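Local structure of DyP (Bjerkandera adusta, 3VXJ) at residues F220-K226 with F419-G425; G163-F167 with P333-E337; V45-S51 with I433-T437. The protein probably reduces peroxide at its heme b cofactor while oxidising dyes and phenolic compounds such as 2,6-dimethoxyphenol. All blocks are in the same frame, centred on the assembly; numbering follows the deposited sequence.

From the N terminus, residues 45-51, at the end of helix 34-48, open the longest loop; it closes when they meet 433-437 in the C-terminal helix (contact 3). The other two contacts are nested inside it. Within that span, 163-167 opens contact 2 and 220-226 opens contact 1 before 333-337 closes contact 2 and 419-425 closes contact 1, so these two cross. Both involve the four-stranded sheet beside the heme, contact 1 in its strands 216-225 and 420-430, contact 2 at strand 328-334, and they touch through Q225 with E165 and H222 with Y334. Contact 3, about 30 Å from either between centres, ties the chain end to the N-terminal domain.

Contact 1 (F220-K226 with F419-G425); sequences FRHFQQK and FVIPKGG. With HEM (protoporphyrin IX containing Fe), chain B.
H222 stands opposite two residues, K423 and G424, a beta bulge between the regular antiparallel pairs R221-G425 and F223-P422. H222 O takes K423 N at 2.8 Å, almost straight along its C=O, while H222 N reaches on to G424 O. K423 then lays CB over one face of the H222 ring, a CH-pi contact 3.8 Å from the centroid, and a water at the ring edge joins H222 ND1 to K423 O, while H222 NE2 is hydrogen-bonded to Y334 OH. A CB on G425 would clash with F220 O, which already lies 3.1 Å from G425 CA. Beyond the bulge, Q224 and I421 exchange both backbone bonds, and K226 N closes the pairing on F419 O at 2.8 Å. On the heme side, V420 holds CG1 anti to its backbone N (chi1 176°), against F223 CD1 (3.5 Å) and the heme vinyl carbon CBB, with CG2 close to the same vinyl. F223 CZ touches the heme methyl CMC at 3.6 Å. P422 lies under one face of the R221 guanidinium, which is salt-bridged to D103. Edge strand 420-430 pairs with inner strand 216-225 of the four-stranded antiparallel sheet that walls the heme pocket of a DyP-type peroxidase.

Contact 2 (G163-F167 with P333-E337); sequences GHEHF and PYGPE. With HEM (protoporphyrin IX containing Fe), chain B.
The H166 ring is met along its CD2, NE2 and CE1 atoms by the backbone of 333-337: G335 O lies at its edge, near the ring plane, while Y334 O and P336 O come in obliquely, Y334 O 3.0 Å from NE2. P333 crosses the ring at CD2, which its CB approaches to 3.8 Å. At CE1 sits the E337 carboxylate, turned 35° from the ring plane with OE2 3.5 Å away; its OE1 is salt-bridged to R157. A water hydrogen-bonded to H166 NE2 at 3.0 Å donates to G335 O and so bridges the two segments. Nearer the heme, P333 packs its CG against H164 O (3.6 Å) and E165 CA. With an alanine in place of H166, the bridging water is likely to lose one of its two partners and a gap to open between P333 and E337. Strand 328-334 is an outer strand of the four-stranded sheet beside the heme, and the 163-167 loop runs straight into the GXXDG signature of DyP-type peroxidases, G168-G172, whose G172 N binds the heme. E165 points CG between its backbone N and carbonyl carbon (chi1 55°) and bends again at chi2, folding the carboxylate back over its own loop. F167 N donates to E165 OE2 at 2.8 Å from above the carboxylate plane, 37° out of it. Q225 NE2 is a second donor to OE2, and F169 N binds OE1, fixing the carboxylate where OE2 rests 3.3 Å from the heme methyl CMB.

Contact 3 (V45-S51 with I433-T437); sequences VPERITS and ISALT
The carbonyl oxygen of V45, whose side chain packs against I433, takes two backbone N-H groups: I49 N at 3.1 Å and, weakly, R48 N at 3.4 Å. That last turn of helix 34-48 brings V45 and I49 to the same side, both turned toward the 433-437 helix. V45 stands with CG1 anti to its backbone N (chi1 170°), an arrangement that spreads its branches over three residues. CG1 meets I433 CG2 at 3.7 Å. CG2 reaches L436, with CD1 3.9 Å away and CB equally near, and V45 CB itself is 3.7 Å from T437 CG2. T437 presents that methyl with OG1 turned back to S434 O, a weak bond of 3.4 Å within its own helix. The two helices belong to different ends of the chain: helix 34-48 is part of the N-terminal alpha+beta barrel domain, and helix 433-440, which follows strand 420-430 of the C-terminal sheet, packs onto that domain. Strand 65-71 lies beneath both, touched by I49 at V67 and L69 and by L436 at F71. I49 and I433 lie alongside one another and point opposite ways, I49 CG2 3.9 Å from I433 CG1; the same I49 methyl also meets L436 CD1. Past I49 along the chain, I433 CD1 ends on S51 CB at 3.6 Å, where S51 serves as N-cap of the next helix through OG to I54 N. The intervening T50 turns away, its OG1 bonded to V67 N.

Contact 1 (F220-K226 with F419-G425)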
loop_
_atom_site.group_PDB
_atom_site.type_symbol
_atom_site.label_atom_id
_atom_site.label_comp_id
_atom_site.label_asym_id
_atom_site.label_seq_id
_atom_site.Cartn_x
_atom_site.Cartn_y
_atom_site.Cartn_z
ATOM N N PHE A 220 -7.617 0.250 2.024
ATOM C CA PHE A 220 -7.305 -1.164 2.017
ATOM C C PHE A 220 -7.708 -1.758 0.666
ATOM O O PHE A 220 -8.800 -1.487 0.160
ATOM C CB PHE A 220 -8.048 -1.902 3.143
ATOM C CG PHE A 220 -7.775 -3.373 3.145
ATOM C CD1 PHE A 220 -6.608 -3.856 3.711
ATOM C CD2 PHE A 220 -8.652 -4.275 2.551
ATOM C CE1 PHE A 220 -6.314 -5.210 3.688
ATOM C CE2 PHE A 220 -8.358 -5.627 2.521
ATOM C CZ PHE A 220 -7.195 -6.094 3.094
ATOM N N ARG A 221 -6.819 -2.561 0.088
ATOM C CA ARG A 221 -7.122 -3.292 -1.147
ATOM C C ARG A 221 -6.662 -4.733 -1.032
ATOM O O ARG A 221 -5.511 -4.994 -0.675
ATOM C CB ARG A 221 -6.433 -2.658 -2.351
ATOM C CG ARG A 221 -6.744 -1.176 -2.563
ATOM C CD ARG A 221 -8.048 -0.955 -3.309
ATOM N NE ARG A 221 -7.855 -1.035 -4.754
ATOM C CZ ARG A 221 -8.813 -1.305 -5.644
ATOM N NH1 ARG A 221 -10.054 -1.588 -5.262
ATOM N NH2 ARG A 221 -8.513 -1.323 -6.939
ATOM N N HIS A 222 -7.562 -5.670 -1.318
ATOM C CA HIS A 222 -7.175 -7.065 -1.383
ATOM C C HIS A 222 -6.853 -7.393 -2.836
ATOM O O HIS A 222 -7.760 -7.450 -3.672
ATOM C CB HIS A 222 -8.313 -7.944 -0.861
ATOM C CG HIS A 222 -8.111 -9.405 -1.099
ATOM N ND1 HIS A 222 -9.141 -10.319 -1.023
ATOM C CD2 HIS A 222 -7.001 -10.114 -1.418
ATOM C CE1 HIS A 222 -8.674 -11.524 -1.295
ATOM N NE2 HIS A 222 -7.382 -11.426 -1.553
ATOM N N PHE A 223 -5.569 -7.561 -3.153
ATOM C CA PHE A 223 -5.161 -7.870 -4.529
ATOM C C PHE A 223 -4.756 -9.326 -4.628
ATOM O O PHE A 223 -3.957 -9.801 -3.822
ATOM C CB PHE A 223 -3.933 -7.059 -4.951
ATOM C CG PHE A 223 -4.161 -5.583 -5.049
ATOM C CD1 PHE A 223 -5.141 -5.063 -5.894
ATOM C CD2 PHE A 223 -3.339 -4.713 -4.341
ATOM C CE1 PHE A 223 -5.319 -3.683 -5.998
ATOM C CE2 PHE A 223 -3.502 -3.334 -4.436
ATOM C CZ PHE A 223 -4.492 -2.813 -5.277
ATOM N N GLN A 224 -5.289 -10.032 -5.620
ATOM C CA GLN A 224 -4.758 -11.336 -5.986
ATOM C C GLN A 224 -3.740 -11.133 -7.103
ATOM O O GLN A 224 -4.015 -10.413 -8.060
ATOM C CB GLN A 224 -5.891 -12.257 -6.438
ATOM C CG GLN A 224 -5.436 -13.659 -6.776
ATOM C CD GLN A 224 -6.573 -14.647 -6.888
ATOM O OE1 GLN A 224 -7.715 -14.356 -6.522
ATOM N NE2 GLN A 224 -6.259 -15.836 -7.382
ATOM N N GLN A 225 -2.586 -11.785 -6.999
ATOM C CA GLN A 225 -1.540 -11.668 -8.019
ATOM C C GLN A 225 -1.390 -12.937 -8.853
ATOM O O GLN A 225 -1.504 -14.064 -8.337
ATOM C CB GLN A 225 -0.199 -11.288 -7.378
ATOM C CG GLN A 225 -0.162 -9.828 -6.878
ATOM C CD GLN A 225 1.047 -9.506 -6.026
ATOM O OE1 GLN A 225 0.945 -9.421 -4.810
ATOM N NE2 GLN A 225 2.192 -9.308 -6.663
ATOM N N LYS A 226 -1.140 -12.727 -10.143
ATOM C CA LYS A 226 -0.945 -13.799 -11.109
ATOM C C LYS A 226 0.538 -13.919 -11.445
ATOM O O LYS A 226 1.029 -13.325 -12.415
ATOM C CB LYS A 226 -1.772 -13.513 -12.360
ATOM C CG LYS A 226 -3.258 -13.261 -12.093
ATOM C CD LYS A 226 -3.990 -14.470 -11.553
ATOM C CE LYS A 226 -5.495 -14.275 -11.635
ATOM N NZ LYS A 226 -6.233 -15.463 -11.127
ATOM N N PHE A 419 -2.137 -8.467 -14.140
ATOM C CA PHE A 419 -1.605 -9.495 -13.244
ATOM C C PHE A 419 -1.990 -9.261 -11.783
ATOM O O PHE A 419 -1.616 -10.046 -10.899
ATOM C CB PHE A 419 -0.080 -9.567 -13.343
ATOM C CG PHE A 419 0.440 -9.768 -14.732
ATOM C CD1 PHE A 419 0.125 -10.918 -15.447
ATOM C CD2 PHE A 419 1.272 -8.824 -15.309
ATOM C CE1 PHE A 419 0.619 -11.112 -16.744
ATOM C CE2 PHE A 419 1.773 -9.008 -16.606
ATOM C CZ PHE A 419 1.443 -10.148 -17.315
ATOM N N VAL A 420 -2.717 -8.173 -11.543
ATOM C CA VAL A 420 -3.128 -7.764 -10.206
ATOM C C VAL A 420 -4.635 -7.563 -10.241
ATOM O O VAL A 420 -5.134 -6.693 -10.951
ATOM C CB VAL A 420 -2.430 -6.454 -9.764
ATOM C CG1 VAL A 420 -2.949 -6.008 -8.404
ATOM C CG2 VAL A 420 -0.905 -6.637 -9.720
ATOM N N ILE A 421 -5.361 -8.383 -9.491
ATOM C CA ILE A 421 -6.814 -8.405 -9.553
ATOM C C ILE A 421 -7.395 -7.909 -8.229
ATOM O O ILE A 421 -7.192 -8.550 -7.196
ATOM C CB ILE A 421 -7.334 -9.840 -9.797
ATOM C CG1 ILE A 421 -6.623 -10.503 -10.990
ATOM C CG2 ILE A 421 -8.852 -9.847 -9.980
ATOM C CD1 ILE A 421 -6.887 -9.859 -12.348
ATOM N N PRO A 422 -8.100 -6.764 -8.238
ATOM C CA PRO A 422 -8.760 -6.333 -7.000
ATOM C C PRO A 422 -9.924 -7.256 -6.649
ATOM O O PRO A 422 -10.820 -7.484 -7.474
ATOM C CB PRO A 422 -9.261 -4.916 -7.339
ATOM C CG PRO A 422 -8.458 -4.493 -8.557
ATOM C CD PRO A 422 -8.241 -5.768 -9.321
ATOM N N LYS A 423 -9.892 -7.794 -5.431
ATOM C CA LYS A 423 -10.915 -8.726 -4.947
ATOM C C LYS A 423 -11.824 -8.088 -3.903
ATOM O O LYS A 423 -12.750 -8.729 -3.408
ATOM C CB LYS A 423 -10.264 -9.976 -4.349
ATOM C CG LYS A 423 -9.377 -10.769 -5.313
ATOM C CD LYS A 423 -10.129 -11.274 -6.544
ATOM C CE LYS A 423 -11.136 -12.374 -6.185
ATOM N NZ LYS A 423 -11.962 -12.731 -7.369
ATOM N N GLY A 424 -11.573 -6.823 -3.591
ATOM C CA GLY A 424 -12.295 -6.122 -2.543
ATOM C C GLY A 424 -11.398 -5.094 -1.897
ATOM O O GLY A 424 -10.174 -5.094 -2.085
ATOM N N GLY A 425 -12.018 -4.222 -1.120
ATOM C CA GLY A 425 -11.299 -3.200 -0.388
ATOM C C GLY A 425 -12.276 -2.310 0.338
ATOM O O GLY A 425 -13.492 -2.409 0.139
HETATM C CHA HEM B . 6.240 1.300 -4.557
HETATM C CHB HEM B . 4.693 -3.175 -5.530
HETATM C CHC HEM B . 0.117 -1.616 -5.656
HETATM C CHD HEM B . 1.633 2.863 -4.649
HETATM C C1A HEM B . 6.223 -0.037 -4.843
HETATM C C2A HEM B . 7.390 -0.880 -4.983
HETATM C C3A HEM B . 6.954 -2.121 -5.264
HETATM C C4A HEM B . 5.509 -2.097 -5.277
HETATM C CMA HEM B . 7.807 -3.381 -5.502
HETATM C CAA HEM B . 8.850 -0.382 -4.895
HETATM C CBA HEM B . 9.456 -0.381 -3.490
HETATM C CGA HEM B . 8.921 0.708 -2.590
HETATM O O1A HEM B . 9.221 1.903 -2.794
HETATM O O2A HEM B . 8.195 0.359 -1.617
HETATM C C1B HEM B . 3.317 -3.153 -5.636
HETATM C C2B HEM B . 2.471 -4.295 -5.911
HETATM C C3B HEM B . 1.196 -3.862 -5.942
HETATM C C4B HEM B . 1.215 -2.439 -5.672
HETATM C CMB HEM B . 3.001 -5.727 -6.143
HETATM C CAB HEM B . -0.092 -4.678 -6.176
HETATM C CBB HEM B . -0.157 -5.989 -5.932
HETATM C C1C HEM B . 0.139 -0.261 -5.441
HETATM C C2C HEM B . -1.011 0.622 -5.484
HETATM C C3C HEM B . -0.589 1.868 -5.220
HETATM C C4C HEM B . 0.839 1.799 -4.996
HETATM C CMC HEM B . -2.450 0.154 -5.773
HETATM C CAC HEM B . -1.412 3.181 -5.132
HETATM C CBC HEM B . -2.442 3.424 -5.953
HETATM C C1D HEM B . 2.992 2.828 -4.469
HETATM C C2D HEM B . 3.764 3.952 -4.001
HETATM C C3D HEM B . 5.182 3.474 -3.985
HETATM C C4D HEM B . 5.141 2.106 -4.435
HETATM C CMD HEM B . 3.299 5.364 -3.609
HETATM C CAD HEM B . 6.388 4.335 -3.580
HETATM C CBD HEM B . 6.773 5.180 -4.791
HETATM C CGD HEM B . 7.923 6.100 -4.483
HETATM O O1D HEM B . 8.911 6.085 -5.267
HETATM O O2D HEM B . 7.864 6.843 -3.477
HETATM N NA HEM B . 5.105 -0.805 -5.051
HETATM N NB HEM B . 2.522 -2.019 -5.527
HETATM N NC HEM B . 1.252 0.502 -5.178
HETATM N ND HEM B . 3.829 1.736 -4.688
HETATM FE FE HEM B . 3.177 -0.139 -5.182
HETATM O O HOH W 1 -11.781 -9.716 -0.849
HETATM O O HOH W 2 3.099 -0.525 -3.228
#

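Contact 2 (G163-F167 with P333-E337)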
loop_
_atom_site.group_PDB
_atom_site.type_symbol
_atom_site.label_atom_id
_atom_site.label_comp_id
_atom_site.label_asym_id
_atom_site.label_seq_id
_atom_site.Cartn_x
_atom_site.Cartn_y
_atom_site.Cartn_z
ATOM N N GLY A 163 10.500 -9.396 2.808
ATOM C CA GLY A 163 10.286 -8.015 2.405
ATOM C C GLY A 163 9.900 -7.857 0.941
ATOM O O GLY A 163 9.524 -6.768 0.519
ATOM N N HIS A 164 10.018 -8.931 0.161
ATOM C CA HIS A 164 9.627 -8.899 -1.246
ATOM C C HIS A 164 8.171 -9.292 -1.379
ATOM O O HIS A 164 7.664 -10.115 -0.613
ATOM C CB HIS A 164 10.492 -9.861 -2.071
ATOM C CG HIS A 164 11.949 -9.522 -2.078
ATOM N ND1 HIS A 164 12.668 -9.371 -3.243
ATOM C CD2 HIS A 164 12.828 -9.328 -1.065
ATOM C CE1 HIS A 164 13.923 -9.081 -2.950
ATOM N NE2 HIS A 164 14.047 -9.049 -1.635
ATOM N N GLU A 165 7.493 -8.704 -2.357
ATOM C CA GLU A 165 6.137 -9.127 -2.689
ATOM C C GLU A 165 6.214 -10.328 -3.663
ATOM O O GLU A 165 7.312 -10.738 -4.062
ATOM C CB GLU A 165 5.310 -7.935 -3.201
ATOM C CG GLU A 165 5.918 -7.181 -4.376
ATOM C CD GLU A 165 5.876 -8.000 -5.651
ATOM O OE1 GLU A 165 6.936 -8.152 -6.291
ATOM O OE2 GLU A 165 4.787 -8.529 -5.966
ATOM N N HIS A 166 5.066 -10.912 -3.990
ATOM C CA HIS A 166 5.020 -12.174 -4.737
ATOM C C HIS A 166 5.572 -12.186 -6.169
ATOM O O HIS A 166 5.966 -13.252 -6.639
ATOM C CB HIS A 166 3.640 -12.813 -4.660
ATOM C CG HIS A 166 3.453 -13.632 -3.426
ATOM N ND1 HIS A 166 4.134 -14.812 -3.214
ATOM C CD2 HIS A 166 2.704 -13.422 -2.319
ATOM C CE1 HIS A 166 3.795 -15.306 -2.038
ATOM N NE2 HIS A 166 2.933 -14.478 -1.471
ATOM N N PHE A 167 5.624 -11.046 -6.854
ATOM C CA PHE A 167 6.316 -11.003 -8.146
ATOM C C PHE A 167 7.840 -11.053 -7.968
ATOM O O PHE A 167 8.573 -11.238 -8.943
ATOM C CB PHE A 167 5.959 -9.752 -8.955
ATOM C CG PHE A 167 4.511 -9.667 -9.396
ATOM C CD1 PHE A 167 3.812 -10.776 -9.886
ATOM C CD2 PHE A 167 3.855 -8.444 -9.341
ATOM C CE1 PHE A 167 2.488 -10.657 -10.290
ATOM C CE2 PHE A 167 2.526 -8.316 -9.752
ATOM C CZ PHE A 167 1.839 -9.427 -10.223
ATOM N N PRO A 333 2.418 -9.230 1.838
ATOM C CA PRO A 333 2.002 -10.300 0.921
ATOM C C PRO A 333 1.136 -11.340 1.612
ATOM O O PRO A 333 1.164 -11.439 2.851
ATOM C CB PRO A 333 3.338 -10.941 0.506
ATOM C CG PRO A 333 4.354 -9.855 0.726
ATOM C CD PRO A 333 3.885 -9.185 1.982
ATOM N N TYR A 334 0.396 -12.132 0.840
ATOM C CA TYR A 334 -0.286 -13.295 1.390
ATOM C C TYR A 334 -0.182 -14.462 0.434
ATOM O O TYR A 334 0.014 -14.277 -0.770
ATOM C CB TYR A 334 -1.756 -13.004 1.733
ATOM C CG TYR A 334 -2.701 -13.023 0.548
ATOM C CD1 TYR A 334 -3.300 -14.220 0.130
ATOM C CD2 TYR A 334 -3.015 -11.854 -0.141
ATOM C CE1 TYR A 334 -4.165 -14.250 -0.969
ATOM C CE2 TYR A 334 -3.886 -11.877 -1.243
ATOM C CZ TYR A 334 -4.456 -13.073 -1.640
ATOM O OH TYR A 334 -5.313 -13.043 -2.722
ATOM N N GLY A 335 -0.340 -15.657 0.989
ATOM C CA GLY A 335 -0.435 -16.864 0.193
ATOM C C GLY A 335 0.881 -17.589 0.071
ATOM O O GLY A 335 1.923 -17.065 0.457
ATOM N N PRO A 336 0.839 -18.811 -0.476
ATOM C CA PRO A 336 2.014 -19.663 -0.577
ATOM C C PRO A 336 2.976 -19.198 -1.658
ATOM O O PRO A 336 2.599 -18.443 -2.560
ATOM C CB PRO A 336 1.419 -21.021 -0.964
ATOM C CG PRO A 336 0.184 -20.666 -1.728
ATOM C CD PRO A 336 -0.363 -19.458 -1.032
ATOM N N GLU A 337 4.212 -19.666 -1.566
ATOM C CA GLU A 337 5.186 -19.479 -2.626
ATOM C C GLU A 337 4.697 -20.111 -3.920
ATOM O O GLU A 337 3.879 -21.041 -3.909
ATOM C CB GLU A 337 6.543 -20.052 -2.199
ATOM C CG GLU A 337 7.166 -19.260 -1.054
ATOM C CD GLU A 337 7.490 -17.841 -1.461
ATOM O OE1 GLU A 337 8.516 -17.656 -2.145
ATOM O OE2 GLU A 337 6.721 -16.919 -1.108
HETATM C CHA HEM B . 6.240 1.300 -4.557
HETATM C CHB HEM B . 4.693 -3.175 -5.530
HETATM C CHC HEM B . 0.117 -1.616 -5.656
HETATM C CHD HEM B . 1.633 2.863 -4.649
HETATM C C1A HEM B . 6.223 -0.037 -4.843
HETATM C C2A HEM B . 7.390 -0.880 -4.983
HETATM C C3A HEM B . 6.954 -2.121 -5.264
HETATM C C4A HEM B . 5.509 -2.097 -5.277
HETATM C CMA HEM B . 7.807 -3.381 -5.502
HETATM C CAA HEM B . 8.850 -0.382 -4.895
HETATM C CBA HEM B . 9.456 -0.381 -3.490
HETATM C CGA HEM B . 8.921 0.708 -2.590
HETATM O O1A HEM B . 9.221 1.903 -2.794
HETATM O O2A HEM B . 8.195 0.359 -1.617
HETATM C C1B HEM B . 3.317 -3.153 -5.636
HETATM C C2B HEM B . 2.471 -4.295 -5.911
HETATM C C3B HEM B . 1.196 -3.862 -5.942
HETATM C C4B HEM B . 1.215 -2.439 -5.672
HETATM C CMB HEM B . 3.001 -5.727 -6.143
HETATM C CAB HEM B . -0.092 -4.678 -6.176
HETATM C CBB HEM B . -0.157 -5.989 -5.932
HETATM C C1C HEM B . 0.139 -0.261 -5.441
HETATM C C2C HEM B . -1.011 0.622 -5.484
HETATM C C3C HEM B . -0.589 1.868 -5.220
HETATM C C4C HEM B . 0.839 1.799 -4.996
HETATM C CMC HEM B . -2.450 0.154 -5.773
HETATM C CAC HEM B . -1.412 3.181 -5.132
HETATM C CBC HEM B . -2.442 3.424 -5.953
HETATM C C1D HEM B . 2.992 2.828 -4.469
HETATM C C2D HEM B . 3.764 3.952 -4.001
HETATM C C3D HEM B . 5.182 3.474 -3.985
HETATM C C4D HEM B . 5.141 2.106 -4.435
HETATM C CMD HEM B . 3.299 5.364 -3.609
HETATM C CAD HEM B . 6.388 4.335 -3.580
HETATM C CBD HEM B . 6.773 5.180 -4.791
HETATM C CGD HEM B . 7.923 6.100 -4.483
HETATM O O1D HEM B . 8.911 6.085 -5.267
HETATM O O2D HEM B . 7.864 6.843 -3.477
HETATM N NA HEM B . 5.105 -0.805 -5.051
HETATM N NB HEM B . 2.522 -2.019 -5.527
HETATM N NC HEM B . 1.252 0.502 -5.178
HETATM N ND HEM B . 3.829 1.736 -4.688
HETATM FE FE HEM B . 3.177 -0.139 -5.182
HETATM O O HOH W 3 2.789 -14.452 1.524
HETATM O O HOH W 2 3.099 -0.525 -3.228
#

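Contact 3 (V45-S51 with I433-T437)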
loop_
_atom_site.group_PDB
_atom_site.type_symbol
_atom_site.label_atom_id
_atom_site.label_comp_id
_atom_site.label_asym_id
_atom_site.label_seq_id
_atom_site.Cartn_x
_atom_site.Cartn_y
_atom_site.Cartn_z
ATOM N N VAL A 45 -8.684 -0.887 24.433
ATOM C CA VAL A 45 -7.725 0.088 23.903
ATOM C C VAL A 45 -6.443 0.234 24.739
ATOM O O VAL A 45 -5.352 0.066 24.194
ATOM C CB VAL A 45 -8.395 1.452 23.588
ATOM C CG1 VAL A 45 -7.347 2.531 23.276
ATOM C CG2 VAL A 45 -9.352 1.306 22.435
ATOM N N PRO A 46 -6.562 0.504 26.058
ATOM C CA PRO A 46 -5.333 0.685 26.838
ATOM C C PRO A 46 -4.460 -0.566 26.890
ATOM O O PRO A 46 -3.248 -0.460 27.078
ATOM C CB PRO A 46 -5.847 1.023 28.250
ATOM C CG PRO A 46 -7.253 0.534 28.275
ATOM C CD PRO A 46 -7.766 0.709 26.886
ATOM N N GLU A 47 -5.073 -1.734 26.713
ATOM C CA GLU A 47 -4.371 -3.015 26.795
ATOM C C GLU A 47 -3.645 -3.423 25.514
ATOM O O GLU A 47 -2.577 -4.034 25.570
ATOM C CB GLU A 47 -5.341 -4.136 27.203
ATOM C CG GLU A 47 -6.020 -3.943 28.558
ATOM C CD GLU A 47 -5.054 -3.584 29.680
ATOM O OE1 GLU A 47 -4.072 -4.328 29.901
ATOM O OE2 GLU A 47 -5.285 -2.551 30.350
ATOM N N ARG A 48 -4.233 -3.087 24.371
ATOM C CA ARG A 48 -3.847 -3.708 23.101
ATOM C C ARG A 48 -3.475 -2.771 21.954
ATOM O O ARG A 48 -2.751 -3.176 21.044
ATOM C CB ARG A 48 -4.957 -4.649 22.625
ATOM C CG ARG A 48 -5.243 -5.821 23.569
ATOM C CD ARG A 48 -4.175 -6.899 23.477
ATOM N NE ARG A 48 -4.531 -8.066 24.279
ATOM C CZ ARG A 48 -3.845 -8.510 25.328
ATOM N NH1 ARG A 48 -2.732 -7.898 25.715
ATOM N NH2 ARG A 48 -4.269 -9.582 25.982
ATOM N N ILE A 49 -3.990 -1.545 21.958
ATOM C CA ILE A 49 -3.780 -0.670 20.797
ATOM C C ILE A 49 -2.389 -0.045 20.849
ATOM O O ILE A 49 -2.049 0.670 21.797
ATOM C CB ILE A 49 -4.894 0.386 20.632
ATOM C CG1 ILE A 49 -6.257 -0.290 20.367
ATOM C CG2 ILE A 49 -4.534 1.384 19.512
ATOM C CD1 ILE A 49 -6.418 -1.000 19.008
ATOM N N THR A 50 -1.603 -0.322 19.815
ATOM C CA THR A 50 -0.182 -0.015 19.781
ATOM C C THR A 50 0.124 1.331 19.132
ATOM O O THR A 50 -0.215 1.556 17.962
ATOM C CB THR A 50 0.567 -1.136 19.040
ATOM O OG1 THR A 50 0.102 -2.407 19.516
ATOM C CG2 THR A 50 2.058 -1.020 19.271
ATOM N N SER A 51 0.771 2.207 19.893
ATOM C CA SER A 51 1.144 3.535 19.429
ATOM C C SER A 51 2.444 3.556 18.626
ATOM O O SER A 51 3.240 2.610 18.675
ATOM C CB SER A 51 1.300 4.479 20.622
ATOM O OG SER A 51 2.461 4.149 21.374
ATOM N N ILE A 433 -5.546 7.375 19.557
ATOM C CA ILE A 433 -5.800 6.430 20.630
ATOM C C ILE A 433 -6.775 7.036 21.648
ATOM O O ILE A 433 -7.718 6.364 22.086
ATOM C CB ILE A 433 -4.475 5.924 21.248
ATOM C CG1 ILE A 433 -3.689 5.123 20.189
ATOM C CG2 ILE A 433 -4.728 5.072 22.505
ATOM C CD1 ILE A 433 -2.323 4.644 20.634
ATOM N N SER A 434 -6.574 8.307 21.995
ATOM C CA SER A 434 -7.492 8.993 22.902
ATOM C C SER A 434 -8.892 9.096 22.294
ATOM O O SER A 434 -9.882 8.901 22.991
ATOM C CB SER A 434 -6.949 10.370 23.313
ATOM O OG SER A 434 -6.776 11.219 22.193
ATOM N N ALA A 435 -8.986 9.362 20.988
ATOM C CA ALA A 435 -10.302 9.470 20.355
ATOM C C ALA A 435 -11.073 8.154 20.382
ATOM O O ALA A 435 -12.300 8.156 20.457
ATOM C CB ALA A 435 -10.188 10.000 18.940
ATOM N N LEU A 436 -10.356 7.033 20.336
ATOM C CA LEU A 436 -11.008 5.730 20.431
ATOM C C LEU A 436 -11.887 5.610 21.671
ATOM O O LEU A 436 -13.015 5.124 21.598
ATOM C CB LEU A 436 -9.982 4.601 20.407
ATOM C CG LEU A 436 -9.355 4.274 19.050
ATOM C CD1 LEU A 436 -8.270 3.240 19.240
ATOM C CD2 LEU A 436 -10.387 3.775 18.046
ATOM N N THR A 437 -11.368 6.062 22.808
ATOM C CA THR A 437 -12.106 5.949 24.062
ATOM C C THR A 437 -12.934 7.188 24.413
ATOM O O THR A 437 -14.033 7.059 24.963
ATOM C CB THR A 437 -11.182 5.537 25.239
ATOM O OG1 THR A 437 -10.166 6.530 25.437
ATOM C CG2 THR A 437 -10.531 4.190 24.939
#